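Local atomic coordinates of annexin (Schistosoma mansoni, PDB entry 4MDU), a protein that binds acidic phospholipid membranes in a calcium-dependent manner, aggregates liposomes when calcium is present, and takes part in host-parasite interaction and reproduction of the worm. Residues D89-T94 against V101-I106; A58-L63 against Y351-C356. One frame throughout, in Å; residues are numbered along the deposited sequence.

Overall arrangement
Both contacts lie on the same side of the chain, with centres about 11 Å apart. Contact 1 joins two successive helices of the first annexin repeat, and contact 2 joins the first repeat to the fourth. They share one apolar interior. Leu-90 CD1 is 3.7 Å from Leu-63 CD1, and Val-101 CB is 3.7 Å from Tyr-351 CD1. The structure is the calcium-free form. Contact 1 contains Asp-93, a ligand of the first calcium ion, and the side chain of Leu-90 lies about 4 Å from that of Met-49, another ligand of the same ion. In contact 2, the Ile-60 side chain lies about 4 Å from that of Glu-56, a ligand of the second ion.

Contact 1: residues D89-T94 against V101-I106; sequences DLKSDT and VLCQLI
Leu-90 O accepts a 2.9 Å hydrogen bond from Thr-94 OG1 and a weak one from Asp-93 N, and the same threonine hydroxyl packs against the CD1 methyl of Leu-102. The hydroxyl is tilted 37° out of the carbonyl plane. The Thr-94 side chain thus satisfies a backbone oxygen in the last turn of helix 86-93. Its OG1 is tucked over its own backbone (chi1 69°), leaving CG2 alongside the N. Leu-102 CD1 therefore meets both branches, with CG2 at 3.7 Å and OG1 at 3.7 Å.

One turn further along helix 96-106, Ile-106 receives Leu-90. The two side chains run past each other in opposite directions. Leu-90 CD1 does the touching, 3.9 Å from Ile-106 CG2 and 4.1 Å from Ile-106 CG1. These four residues are buried. Ile-59 and Leu-63 of helix 56-63 add to the same apolar packing.

The outer margin is made by Lys-91 and Cys-103. Cys-103 SG lies 3.5 Å from Lys-91 CG and 3.8 Å from Lys-91 CD. The sulfur thus meets the aliphatic part of the lysine. The lysine chain bends further out, at chi3 and chi4.

Outside the two segments, Asp-93 O accepts a hydrogen bond from Thr-54 OG1, which ties Asp-93 to the loop that carries other calcium ligands. Leu-90 and Asp-93 both touch Met-49, a ligand of the same ion as Asp-93. Gly-51 and Gly-53 are the other ligands of that site. This is the packing of the fourth and fifth helices of an annexin repeat across the short turn that joins them. The ligand set is consistent with the type II calcium site of annexins, here without its ion.

Contact 2: residues A58-L63 against Y351-C356; sequences AIINIL and YRRTLC
The guanidinium of Arg-353 has a water at its edge, in its plane. Arg-353 NE donates to this water over 2.7 Å, and the water donates to Asn-61 OD1 over 3.2 Å, so one water bridges the two helices. The salt bridge of Arg-353 NH1 with Glu-361 and the hydrogen bond of Asn-61 ND2 to Tyr-363 O tie both residues to the C-terminal tail. This is the packing of the first annexin repeat on the fourth, with helix 56-63 against helix 349-358, in the four-repeat annexin fold.

Next to this bridge, the contact is carried by Ile-60 and Thr-354, both buried. Their side chains cross at a slant. The threonine hydroxyl faces the isoleucine, but its hydrogen bond stays in its own helix. With chi1 -58°, Thr-354 OG1 lies beside its own N and reaches back to Asp-350 O, so the oxygen is satisfied while packing on carbon. Phe-98 of helix 96-106 touches both residues. Ile-60 CD1 lies 4.3 Å from Arg-353 CG. The fit is tightest at Thr-354 OG1, which is 3.2 Å from Ile-60 CG1 and 3.5 Å from Ile-60 CD1, while Ile-60 CG2 rests 3.8 Å from Thr-354 CA.

Contact 1: residues D89-T94 against V101-I106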
loop_
_atom_site.group_PDB
_atom_site.type_symbol
_atom_site.label_atom_id
_atom_site.label_comp_id
_atom_site.label_asym_id
_atom_site.label_seq_id
_atom_site.Cartn_x
_atom_site.Cartn_y
_atom_site.Cartn_z
ATOM N N ASP B 89 -7.118 -19.048 -32.370
ATOM C CA ASP B 89 -6.091 -19.904 -32.939
ATOM C C ASP B 89 -4.795 -19.847 -32.137
ATOM O O ASP B 89 -4.097 -20.853 -31.999
ATOM C CB ASP B 89 -5.847 -19.561 -34.410
ATOM C CG ASP B 89 -6.930 -20.106 -35.312
ATOM O OD1 ASP B 89 -7.682 -20.990 -34.850
ATOM O OD2 ASP B 89 -7.031 -19.657 -36.476
ATOM N N LEU B 90 -4.471 -18.675 -31.605
ATOM C CA LEU B 90 -3.300 -18.583 -30.743
ATOM C C LEU B 90 -3.558 -19.311 -29.434
ATOM O O LEU B 90 -2.677 -19.999 -28.924
ATOM C CB LEU B 90 -2.902 -17.133 -30.475
ATOM C CG LEU B 90 -2.369 -16.354 -31.673
ATOM C CD1 LEU B 90 -2.145 -14.909 -31.274
ATOM C CD2 LEU B 90 -1.096 -16.982 -32.175
ATOM N N LYS B 91 -4.764 -19.161 -28.893
ATOM C CA LYS B 91 -5.080 -19.822 -27.631
ATOM C C LYS B 91 -5.033 -21.342 -27.754
ATOM O O LYS B 91 -4.504 -22.032 -26.883
ATOM C CB LYS B 91 -6.432 -19.370 -27.081
ATOM C CG LYS B 91 -6.314 -18.519 -25.819
ATOM C CD LYS B 91 -7.671 -18.269 -25.168
ATOM C CE LYS B 91 -8.254 -19.544 -24.562
ATOM N NZ LYS B 91 -7.445 -20.067 -23.418
ATOM N N SER B 92 -5.570 -21.871 -28.844
ATOM C CA SER B 92 -5.605 -23.314 -28.982
ATOM C C SER B 92 -4.244 -23.898 -29.397
ATOM O O SER B 92 -3.997 -25.091 -29.237
ATOM C CB SER B 92 -6.725 -23.735 -29.932
ATOM O OG SER B 92 -6.538 -23.174 -31.210
ATOM N N ASP B 93 -3.348 -23.054 -29.900
ATOM C CA ASP B 93 -2.032 -23.535 -30.318
ATOM C C ASP B 93 -0.891 -23.249 -29.325
ATOM O O ASP B 93 0.251 -23.618 -29.582
ATOM C CB ASP B 93 -1.673 -23.022 -31.721
ATOM C CG ASP B 93 -1.294 -24.151 -32.673
ATOM O OD1 ASP B 93 -0.409 -23.948 -33.533
ATOM O OD2 ASP B 93 -1.885 -25.248 -32.560
ATOM N N THR B 94 -1.200 -22.591 -28.207
ATOM C CA THR B 94 -0.211 -22.333 -27.160
ATOM C C THR B 94 -0.847 -22.571 -25.803
ATOM O O THR B 94 -2.075 -22.708 -25.693
ATOM C CB THR B 94 0.322 -20.881 -27.190
ATOM O OG1 THR B 94 -0.728 -19.981 -26.801
ATOM C CG2 THR B 94 0.827 -20.508 -28.595
ATOM N N VAL B 101 0.472 -14.350 -21.936
ATOM C CA VAL B 101 1.024 -13.101 -22.411
ATOM C C VAL B 101 0.514 -12.820 -23.825
ATOM O O VAL B 101 0.272 -11.665 -24.199
ATOM C CB VAL B 101 2.574 -13.079 -22.318
ATOM C CG1 VAL B 101 3.191 -14.050 -23.305
ATOM C CG2 VAL B 101 3.094 -11.660 -22.549
ATOM N N LEU B 102 0.326 -13.876 -24.607
ATOM C CA LEU B 102 -0.213 -13.717 -25.951
ATOM C C LEU B 102 -1.627 -13.122 -25.914
ATOM O O LEU B 102 -2.024 -12.367 -26.801
ATOM C CB LEU B 102 -0.244 -15.044 -26.692
ATOM C CG LEU B 102 1.071 -15.537 -27.290
ATOM C CD1 LEU B 102 0.867 -16.862 -28.018
ATOM C CD2 LEU B 102 1.663 -14.495 -28.229
ATOM N N CYS B 103 -2.391 -13.467 -24.889
ATOM C CA CYS B 103 -3.751 -12.985 -24.832
ATOM C C CYS B 103 -3.766 -11.514 -24.450
ATOM O O CYS B 103 -4.545 -10.756 -24.996
ATOM C CB CYS B 103 -4.617 -13.828 -23.896
ATOM S SG CYS B 103 -5.181 -15.395 -24.639
ATOM N N GLN B 104 -2.894 -11.104 -23.537
ATOM C CA GLN B 104 -2.817 -9.686 -23.195
ATOM C C GLN B 104 -2.467 -8.896 -24.446
ATOM O O GLN B 104 -3.027 -7.842 -24.710
ATOM C CB GLN B 104 -1.785 -9.452 -22.093
ATOM C CG GLN B 104 -2.126 -10.194 -20.814
ATOM C CD GLN B 104 -3.533 -9.888 -20.348
ATOM O OE1 GLN B 104 -3.851 -8.739 -20.017
ATOM N NE2 GLN B 104 -4.394 -10.908 -20.332
ATOM N N LEU B 105 -1.570 -9.462 -25.241
ATOM C CA LEU B 105 -1.055 -8.835 -26.448
ATOM C C LEU B 105 -2.028 -8.703 -27.645
ATOM O O LEU B 105 -2.044 -7.652 -28.290
ATOM C CB LEU B 105 0.227 -9.573 -26.857
ATOM C CG LEU B 105 1.409 -8.929 -27.586
ATOM C CD1 LEU B 105 1.800 -7.529 -27.093
ATOM C CD2 LEU B 105 2.590 -9.884 -27.492
ATOM N N ILE B 106 -2.812 -9.734 -27.989
ATOM C CA ILE B 106 -3.651 -9.594 -29.197
ATOM C C ILE B 106 -4.983 -8.918 -28.941
ATOM O O ILE B 106 -5.769 -8.742 -29.863
ATOM C CB ILE B 106 -4.000 -10.911 -29.954
ATOM C CG1 ILE B 106 -4.070 -12.066 -28.990
ATOM C CG2 ILE B 106 -3.122 -11.114 -31.214
ATOM C CD1 ILE B 106 -5.146 -11.891 -28.006
#

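Contact 2: residues A58-L63 against Y351-C356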
loop_
_atom_site.group_PDB
_atom_site.type_symbol
_atom_site.label_atom_id
_atom_site.label_comp_id
_atom_site.label_asym_id
_atom_site.label_seq_id
_atom_site.Cartn_x
_atom_site.Cartn_y
_atom_site.Cartn_z
ATOM N N ALA B 58 8.594 -17.349 -34.205
ATOM C CA ALA B 58 7.955 -16.654 -35.321
ATOM C C ALA B 58 6.791 -15.790 -34.843
ATOM O O ALA B 58 6.643 -14.637 -35.250
ATOM C CB ALA B 58 7.471 -17.655 -36.362
ATOM N N ILE B 59 5.964 -16.367 -33.981
ATOM C CA ILE B 59 4.820 -15.671 -33.447
ATOM C C ILE B 59 5.280 -14.457 -32.640
ATOM O O ILE B 59 4.781 -13.345 -32.833
ATOM C CB ILE B 59 3.966 -16.600 -32.555
ATOM C CG1 ILE B 59 3.442 -17.785 -33.366
ATOM C CG2 ILE B 59 2.803 -15.835 -31.920
ATOM C CD1 ILE B 59 2.336 -18.574 -32.663
ATOM N N ILE B 60 6.232 -14.675 -31.739
ATOM C CA ILE B 60 6.673 -13.624 -30.829
ATOM C C ILE B 60 7.324 -12.487 -31.593
ATOM O O ILE B 60 7.092 -11.317 -31.296
ATOM C CB ILE B 60 7.674 -14.145 -29.779
ATOM C CG1 ILE B 60 6.947 -14.930 -28.693
ATOM C CG2 ILE B 60 8.416 -12.982 -29.140
ATOM C CD1 ILE B 60 7.771 -16.038 -28.080
ATOM N N ASN B 61 8.133 -12.839 -32.586
ATOM C CA ASN B 61 8.908 -11.840 -33.320
ATOM C C ASN B 61 8.055 -10.962 -34.222
ATOM O O ASN B 61 8.553 -10.006 -34.819
ATOM C CB ASN B 61 10.051 -12.491 -34.115
ATOM C CG ASN B 61 11.171 -12.989 -33.221
ATOM O OD1 ASN B 61 11.303 -12.554 -32.076
ATOM N ND2 ASN B 61 11.986 -13.904 -33.737
ATOM N N ILE B 62 6.771 -11.290 -34.320
ATOM C CA ILE B 62 5.827 -10.438 -35.030
ATOM C C ILE B 62 5.034 -9.623 -34.005
ATOM O O ILE B 62 5.208 -8.406 -33.890
ATOM C CB ILE B 62 4.862 -11.273 -35.897
ATOM C CG1 ILE B 62 5.601 -11.942 -37.052
ATOM C CG2 ILE B 62 3.744 -10.413 -36.457
ATOM C CD1 ILE B 62 4.665 -12.749 -37.940
ATOM N N LEU B 63 4.185 -10.321 -33.251
ATOM C CA LEU B 63 3.231 -9.710 -32.336
ATOM C C LEU B 63 3.880 -8.822 -31.284
ATOM O O LEU B 63 3.361 -7.748 -30.985
ATOM C CB LEU B 63 2.371 -10.789 -31.676
ATOM C CG LEU B 63 1.458 -11.555 -32.637
ATOM C CD1 LEU B 63 0.784 -12.725 -31.931
ATOM C CD2 LEU B 63 0.419 -10.607 -33.254
ATOM N N TYR B 351 7.209 -16.875 -22.459
ATOM C CA TYR B 351 6.733 -15.687 -21.795
ATOM C C TYR B 351 7.912 -14.730 -21.623
ATOM O O TYR B 351 7.883 -13.605 -22.120
ATOM C CB TYR B 351 6.115 -16.115 -20.459
ATOM C CG TYR B 351 5.888 -15.039 -19.441
ATOM C CD1 TYR B 351 5.091 -13.934 -19.726
ATOM C CD2 TYR B 351 6.418 -15.154 -18.170
ATOM C CE1 TYR B 351 4.873 -12.960 -18.786
ATOM C CE2 TYR B 351 6.205 -14.186 -17.217
ATOM C CZ TYR B 351 5.431 -13.084 -17.534
ATOM O OH TYR B 351 5.205 -12.110 -16.585
ATOM N N ARG B 352 8.959 -15.189 -20.945
ATOM C CA ARG B 352 10.182 -14.395 -20.800
ATOM C C ARG B 352 10.630 -13.855 -22.157
ATOM O O ARG B 352 10.934 -12.664 -22.314
ATOM C CB ARG B 352 11.307 -15.245 -20.189
ATOM C CG ARG B 352 12.717 -14.710 -20.462
ATOM C CD ARG B 352 13.712 -15.209 -19.433
ATOM N NE ARG B 352 13.930 -16.646 -19.536
ATOM C CZ ARG B 352 14.668 -17.349 -18.681
ATOM N NH1 ARG B 352 15.274 -16.728 -17.669
ATOM N NH2 ARG B 352 14.809 -18.663 -18.846
ATOM N N ARG B 353 10.653 -14.744 -23.139
ATOM C CA ARG B 353 11.120 -14.400 -24.470
ATOM C C ARG B 353 10.240 -13.304 -25.062
ATOM O O ARG B 353 10.737 -12.341 -25.652
ATOM C CB ARG B 353 11.108 -15.643 -25.355
ATOM C CG ARG B 353 11.799 -15.476 -26.697
ATOM C CD ARG B 353 13.332 -15.473 -26.561
ATOM N NE ARG B 353 13.830 -14.275 -27.204
ATOM C CZ ARG B 353 14.550 -13.328 -26.618
ATOM N NH1 ARG B 353 14.953 -13.434 -25.357
ATOM N NH2 ARG B 353 14.912 -12.284 -27.337
ATOM N N THR B 354 8.932 -13.445 -24.891
ATOM C CA THR B 354 8.001 -12.425 -25.364
ATOM C C THR B 354 8.298 -11.069 -24.729
ATOM O O THR B 354 8.377 -10.068 -25.423
ATOM C CB THR B 354 6.539 -12.800 -25.082
ATOM O OG1 THR B 354 6.228 -14.062 -25.694
ATOM C CG2 THR B 354 5.609 -11.716 -25.643
ATOM N N LEU B 355 8.479 -11.040 -23.411
ATOM C CA LEU B 355 8.779 -9.782 -22.726
ATOM C C LEU B 355 10.072 -9.159 -23.246
ATOM O O LEU B 355 10.152 -7.939 -23.426
ATOM C CB LEU B 355 8.878 -9.991 -21.217
ATOM C CG LEU B 355 7.650 -10.576 -20.509
ATOM C CD1 LEU B 355 7.869 -10.560 -19.015
ATOM C CD2 LEU B 355 6.369 -9.800 -20.863
ATOM N N CYS B 356 11.085 -9.995 -23.481
ATOM C CA CYS B 356 12.378 -9.499 -23.959
ATOM C C CYS B 356 12.242 -8.857 -25.336
ATOM O O CYS B 356 12.890 -7.853 -25.630
ATOM C CB CYS B 356 13.425 -10.638 -23.983
ATOM S SG CYS B 356 13.866 -11.156 -22.301
HETATM O O HOH W 1 13.070 -13.926 -29.770
#